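Local coordinates for maltose-binding protein MalE1 (Thermotoga maritima, PDB 6DTU) that binds maltotetraose as a periplasmic-type solute-binding protein and probably hands maltodextrins to a membrane sugar transporter, at residues I226-G229 against P230-K234; R301-R305 against K306-E310. All coordinates share one frame; numbering follows the deposited sequence.

Contact 1 (I226-G229 against P230-K234); sequences IING and PWAIK. With GLC (alpha-D-glucopyranose), chain C; GLC (alpha-D-glucopyranose), chain B.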
loop_
_atom_site.group_PDB
_atom_site.type_symbol
_atom_site.label_atom_id
_atom_site.label_comp_id
_atom_site.label_asym_id
_atom_site.label_seq_id
_atom_site.Cartn_x
_atom_site.Cartn_y
_atom_site.Cartn_z
ATOM N N ILE A 226 -13.485 7.029 5.573
ATOM C CA ILE A 226 -12.063 7.210 5.322
ATOM C C ILE A 226 -11.689 6.635 3.964
ATOM O O ILE A 226 -12.450 5.891 3.338
ATOM C CB ILE A 226 -11.176 6.585 6.417
ATOM C CG1 ILE A 226 -11.362 5.066 6.446
ATOM C CG2 ILE A 226 -11.473 7.235 7.771
ATOM C CD1 ILE A 226 -10.451 4.393 7.461
ATOM N N ILE A 227 -10.504 7.008 3.497
ATOM C CA ILE A 227 -9.890 6.353 2.347
ATOM C C ILE A 227 -8.650 5.621 2.835
ATOM O O ILE A 227 -7.648 6.245 3.199
ATOM C CB ILE A 227 -9.572 7.326 1.206
ATOM C CG1 ILE A 227 -10.879 7.879 0.638
ATOM C CG2 ILE A 227 -8.838 6.572 0.104
ATOM C CD1 ILE A 227 -10.686 8.914 -0.474
ATOM N N ASN A 228 -8.724 4.291 2.845
ATOM C CA ASN A 228 -7.671 3.458 3.408
ATOM C C ASN A 228 -7.765 2.078 2.767
ATOM O O ASN A 228 -8.698 1.785 2.021
ATOM C CB ASN A 228 -7.822 3.356 4.928
ATOM C CG ASN A 228 -6.534 2.965 5.629
ATOM O OD1 ASN A 228 -5.493 2.769 5.007
ATOM N ND2 ASN A 228 -6.601 2.867 6.945
ATOM N N GLY A 229 -6.789 1.226 3.081
ATOM C CA GLY A 229 -6.652 -0.052 2.426
ATOM C C GLY A 229 -7.062 -1.242 3.264
ATOM O O GLY A 229 -7.390 -1.135 4.447
ATOM N N PRO A 230 -6.999 -2.428 2.658
ATOM C CA PRO A 230 -7.521 -3.629 3.320
ATOM C C PRO A 230 -6.695 -4.078 4.513
ATOM O O PRO A 230 -7.188 -4.863 5.329
ATOM C CB PRO A 230 -7.545 -4.670 2.185
ATOM C CG PRO A 230 -6.431 -4.208 1.253
ATOM C CD PRO A 230 -6.482 -2.692 1.309
ATOM N N TRP A 231 -5.448 -3.623 4.616
ATOM C CA TRP A 231 -4.634 -3.870 5.795
ATOM C C TRP A 231 -5.255 -3.310 7.061
ATOM O O TRP A 231 -4.846 -3.701 8.152
ATOM C CB TRP A 231 -3.259 -3.213 5.610
ATOM C CG TRP A 231 -3.320 -1.744 5.257
ATOM C CD1 TRP A 231 -3.479 -0.703 6.124
ATOM C CD2 TRP A 231 -3.240 -1.163 3.945
ATOM N NE1 TRP A 231 -3.495 0.484 5.441
ATOM C CE2 TRP A 231 -3.361 0.233 4.098
ATOM C CE3 TRP A 231 -3.103 -1.689 2.656
ATOM C CZ2 TRP A 231 -3.326 1.120 3.011
ATOM C CZ3 TRP A 231 -3.060 -0.810 1.581
ATOM C CH2 TRP A 231 -3.194 0.578 1.765
ATOM N N ALA A 232 -6.213 -2.393 6.956
ATOM C CA ALA A 232 -6.763 -1.739 8.135
ATOM C C ALA A 232 -8.018 -2.406 8.684
ATOM O O ALA A 232 -8.410 -2.101 9.817
ATOM C CB ALA A 232 -7.047 -0.269 7.818
ATOM N N ILE A 233 -8.607 -3.344 7.943
ATOM C CA ILE A 233 -9.963 -3.814 8.182
ATOM C C ILE A 233 -10.056 -4.734 9.392
ATOM O O ILE A 233 -11.024 -4.664 10.163
ATOM C CB ILE A 233 -10.459 -4.496 6.904
ATOM C CG1 ILE A 233 -10.787 -3.442 5.848
ATOM C CG2 ILE A 233 -11.584 -5.481 7.205
ATOM C CD1 ILE A 233 -11.814 -2.487 6.270
ATOM N N LYS A 234 -9.094 -5.643 9.565
ATOM C CA LYS A 234 -9.188 -6.583 10.679
ATOM C C LYS A 234 -9.235 -5.851 12.006
ATOM O O LYS A 234 -10.029 -6.190 12.886
ATOM C CB LYS A 234 -8.020 -7.565 10.670
ATOM C CG LYS A 234 -8.168 -8.625 11.757
ATOM C CD LYS A 234 -7.054 -9.649 11.726
ATOM C CE LYS A 234 -7.391 -10.872 12.580
ATOM N NZ LYS A 234 -7.715 -10.532 13.996
HETATM C C1 GLC C . 0.175 0.893 2.954
HETATM C C2 GLC C . 0.516 0.339 1.620
HETATM C C3 GLC C . 1.862 0.729 1.212
HETATM C C4 GLC C . 2.014 2.236 1.182
HETATM C C5 GLC C . 1.629 2.880 2.548
HETATM C C6 GLC C . 1.516 4.308 2.477
HETATM O O2 GLC C . 0.506 -1.113 1.747
HETATM O O3 GLC C . 2.140 0.267 -0.162
HETATM O O4 GLC C . 3.422 2.591 0.951
HETATM O O5 GLC C . 0.240 2.355 2.890
HETATM O O6 GLC C . 1.477 4.822 3.798
HETATM C C1 GLC B . 0.659 -1.409 7.629
HETATM C C2 GLC B . 0.501 -2.201 6.393
HETATM C C3 GLC B . 1.098 -1.529 5.225
HETATM C C4 GLC B . 0.518 -0.171 5.031
HETATM C C5 GLC B . 0.781 0.707 6.285
HETATM C C6 GLC B . 0.104 1.931 6.273
HETATM O O1 GLC B . 2.006 -1.316 7.967
HETATM O O2 GLC B . 1.147 -3.494 6.630
HETATM O O3 GLC B . 0.823 -2.388 4.060
HETATM O O4 GLC B . 1.132 0.465 3.878
HETATM O O5 GLC B . 0.143 -0.065 7.450
HETATM O O6 GLC B . 0.536 2.704 7.398
#
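One wall of the maltodextrin pocket is made where strand 223-228 turns into helix 233-238, and here the backbone of Gly229 passes under the Trp231 indole. Gly229 CA sits over the ring, 3.5 Å from the centroid of its six-membered part and 8° off the ring normal, a CH-pi contact over the face. A side chain at this position would run into the indole. The opposite face belongs to the sugar: C1 of the chain C glucose lies 3.5 Å from Trp231 CZ2, and C4 of the chain B glucose stands over the same face, nearer the pyrrole part of the ring. The indole is thus sandwiched between backbone and ligand. Its first torsion (chi1 54°) sets CG between the backbone N and the carbonyl carbon, folding the ring back over Gly229.

Asn228 fills in beside it, its amide plane turned 72° from the indole. Asn228 OD1 takes a weak hydrogen bond from Gly229 N at 2.8 Å and lies 3.1 Å from Trp231 NE1. Asn228 ND2 packs on Ala232 CB at 3.3 Å, and this nitrogen is also hydrogen-bonded to the hydroxyls of Tyr236 and Tyr211. The turn itself is closed by Ala232 N, which donates to Gly229 O over 3.0 Å in a nearly straight bond. Tyr156 and Tyr157 of helix 155-164 also touch the indole. An aromatic side chain laid under the sugar is the classic arrangement of carbohydrate-binding sites, as in other maltose-binding proteins.

Contact 2 (R301-R305 against K306-E310); sequences RLPSR and KDVLE. With GLC (alpha-D-glucopyranose), chain B.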
loop_
_atom_site.group_PDB
_atom_site.type_symbol
_atom_site.label_atom_id
_atom_site.label_comp_id
_atom_site.label_asym_id
_atom_site.label_seq_id
_atom_site.Cartn_x
_atom_site.Cartn_y
_atom_site.Cartn_z
ATOM N N ARG A 301 -6.219 -9.172 2.731
ATOM C CA ARG A 301 -6.154 -8.286 1.565
ATOM C C ARG A 301 -6.742 -9.027 0.354
ATOM O O ARG A 301 -7.793 -9.668 0.499
ATOM C CB ARG A 301 -4.718 -7.767 1.366
ATOM C CG ARG A 301 -4.154 -7.214 2.674
ATOM C CD ARG A 301 -2.763 -6.623 2.563
ATOM N NE ARG A 301 -2.144 -6.473 3.887
ATOM C CZ ARG A 301 -1.204 -5.589 4.203
ATOM N NH1 ARG A 301 -0.752 -4.692 3.307
ATOM N NH2 ARG A 301 -0.705 -5.619 5.441
ATOM N N LEU A 302 -6.099 -8.983 -0.825
ATOM C CA LEU A 302 -6.612 -9.683 -2.009
ATOM C C LEU A 302 -5.604 -10.768 -2.393
ATOM O O LEU A 302 -4.597 -10.464 -3.046
ATOM C CB LEU A 302 -6.827 -8.698 -3.172
ATOM C CG LEU A 302 -7.783 -7.519 -2.918
ATOM C CD1 LEU A 302 -7.841 -6.548 -4.085
ATOM C CD2 LEU A 302 -9.167 -7.991 -2.589
ATOM N N PRO A 303 -5.826 -12.043 -2.034
ATOM C CA PRO A 303 -4.761 -13.055 -2.181
ATOM C C PRO A 303 -4.197 -13.195 -3.588
ATOM O O PRO A 303 -4.931 -13.180 -4.573
ATOM C CB PRO A 303 -5.426 -14.347 -1.693
ATOM C CG PRO A 303 -6.417 -13.844 -0.643
ATOM C CD PRO A 303 -6.951 -12.543 -1.222
ATOM N N SER A 304 -2.867 -13.321 -3.664
ATOM C CA SER A 304 -2.161 -13.495 -4.933
ATOM C C SER A 304 -2.057 -14.937 -5.389
ATOM O O SER A 304 -1.780 -15.174 -6.570
ATOM C CB SER A 304 -0.771 -12.857 -4.886
ATOM O OG SER A 304 -0.873 -11.450 -4.777
ATOM N N ARG A 305 -2.276 -15.901 -4.503
ATOM C CA ARG A 305 -2.264 -17.291 -4.914
ATOM C C ARG A 305 -3.681 -17.568 -5.405
ATOM O O ARG A 305 -4.650 -17.290 -4.695
ATOM C CB ARG A 305 -1.932 -18.171 -3.707
ATOM C CG ARG A 305 -1.844 -19.639 -4.084
ATOM C CD ARG A 305 -1.297 -20.575 -3.033
ATOM N NE ARG A 305 -1.731 -21.882 -3.474
ATOM C CZ ARG A 305 -0.952 -22.922 -3.731
ATOM N NH1 ARG A 305 0.368 -22.868 -3.556
ATOM N NH2 ARG A 305 -1.520 -24.024 -4.173
ATOM N N LYS A 306 -3.793 -18.075 -6.640
ATOM C CA LYS A 306 -5.090 -18.120 -7.321
ATOM C C LYS A 306 -6.115 -18.955 -6.552
ATOM O O LYS A 306 -7.268 -18.537 -6.375
ATOM C CB LYS A 306 -4.897 -18.662 -8.741
ATOM C CG LYS A 306 -6.168 -18.868 -9.568
ATOM C CD LYS A 306 -5.850 -19.512 -10.937
ATOM C CE LYS A 306 -5.550 -20.997 -10.767
ATOM N NZ LYS A 306 -4.843 -21.542 -11.935
ATOM N N ASP A 307 -5.705 -20.120 -6.060
ATOM C CA ASP A 307 -6.648 -20.981 -5.363
ATOM C C ASP A 307 -7.058 -20.457 -3.990
ATOM O O ASP A 307 -8.017 -20.978 -3.404
ATOM C CB ASP A 307 -6.213 -22.455 -5.358
ATOM C CG ASP A 307 -4.857 -22.703 -4.726
ATOM O OD1 ASP A 307 -4.366 -21.833 -3.978
ATOM O OD2 ASP A 307 -4.301 -23.812 -4.961
ATOM N N VAL A 308 -6.303 -19.522 -3.425
ATOM C CA VAL A 308 -6.701 -18.852 -2.200
ATOM C C VAL A 308 -7.669 -17.712 -2.503
ATOM O O VAL A 308 -8.675 -17.534 -1.801
ATOM C CB VAL A 308 -5.450 -18.401 -1.425
ATOM C CG1 VAL A 308 -5.869 -17.580 -0.208
ATOM C CG2 VAL A 308 -4.632 -19.648 -1.031
ATOM N N LEU A 309 -7.415 -16.956 -3.578
ATOM C CA LEU A 309 -8.373 -15.931 -3.984
ATOM C C LEU A 309 -9.736 -16.554 -4.213
ATOM O O LEU A 309 -10.757 -15.997 -3.791
ATOM C CB LEU A 309 -7.894 -15.171 -5.227
ATOM C CG LEU A 309 -8.732 -13.942 -5.588
ATOM C CD1 LEU A 309 -8.719 -12.958 -4.417
ATOM C CD2 LEU A 309 -8.201 -13.269 -6.837
ATOM N N GLU A 310 -9.765 -17.746 -4.822
ATOM C CA GLU A 310 -11.025 -18.440 -5.048
ATOM C C GLU A 310 -11.777 -18.706 -3.749
ATOM O O GLU A 310 -13.014 -18.699 -3.739
ATOM C CB GLU A 310 -10.775 -19.743 -5.803
ATOM C CG GLU A 310 -12.032 -20.566 -6.008
ATOM C CD GLU A 310 -12.930 -19.972 -7.085
ATOM O OE1 GLU A 310 -12.422 -19.178 -7.903
ATOM O OE2 GLU A 310 -14.134 -20.299 -7.116
HETATM C C1 GLC B . 0.659 -1.409 7.629
HETATM C C2 GLC B . 0.501 -2.201 6.393
HETATM C C3 GLC B . 1.098 -1.529 5.225
HETATM C C4 GLC B . 0.518 -0.171 5.031
HETATM C C5 GLC B . 0.781 0.707 6.285
HETATM C C6 GLC B . 0.104 1.931 6.273
HETATM O O1 GLC B . 2.006 -1.316 7.967
HETATM O O2 GLC B . 1.147 -3.494 6.630
HETATM O O3 GLC B . 0.823 -2.388 4.060
HETATM O O4 GLC B . 1.132 0.465 3.878
HETATM O O5 GLC B . 0.143 -0.065 7.450
HETATM O O6 GLC B . 0.536 2.704 7.398
#
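The backbone leaves the short strand 302-303, bends at Ser304 and enters helix 306-312 with Arg305 at the N-cap position, where Arg305 O accepts a hydrogen bond from Leu309 N at 3.0 Å and a weak one from Val308 N. On one side of the turn, Pro303 wedges against the helix: Pro303 CB meets Val308 CG1 at 3.6 Å, and Pro303 CD meets Leu309 CD1 at 3.7 Å. Arg301, at the far end, points into the sugar pocket, donating from NH1 to O3 (2.9 Å) and from NH2 to O2 (3.1 Å) of the chain B glucose; salt bridges from NH1 to Glu109 and from NE to Asp299 hold its guanidinium.

The Arg305 side chain turns to the first turn of the helix and meets Asp307 side-on. Arg305 NE reaches Asp307 OD1 at 2.7 Å, while Arg305 NH2 reaches Asp307 OD2 at 2.9 Å. Both bonds are nearly straight, and the guanidinium and carboxylate planes are only 22° apart. OD2 is met on its syn lone pair; OD1 is approached on the syn side too, slightly out of the carboxylate plane. Asp307 can offer both oxygens because its CG stands between the backbone N and the carbonyl carbon (chi1 58°), which swings the carboxylate back toward the N-terminal end of the helix. The third nitrogen, Arg305 NH1, goes to Asp83 and the carbonyl of Ala287. A methionine at Arg305 would probably leave the carboxylates of Asp307 and Asp83 without their shared cation and free the Asp307 side chain to turn. The two-nitrogen grip holds guanidinium and carboxylate nearly coplanar and would probably keep both charged, tying the approach to the helix to its first turn.

Contact 1 precedes contact 2 along the chain, and their centres lie 18 Å apart, yet they meet at the chain B glucose. Contact 1 closes strand 223-228 of the four-stranded sheet, whereas contact 2 contains strand 302-303, which pairs with strand 100-109 in the larger mixed sheet, and runs on into helix 306-312. The two meet directly where Trp231 CB packs on Arg301 CZ at 3.4 Å, and helix 316-326 lies against Pro230 and Ile233 of the first and Leu302 of the second. The segment after one sheet's strand thus brings an aromatic ring, and the residue before the other's a hydrogen-bonding arginine, to the same sugar, consistent with a solute-binding protein that holds its ligand between two lobes.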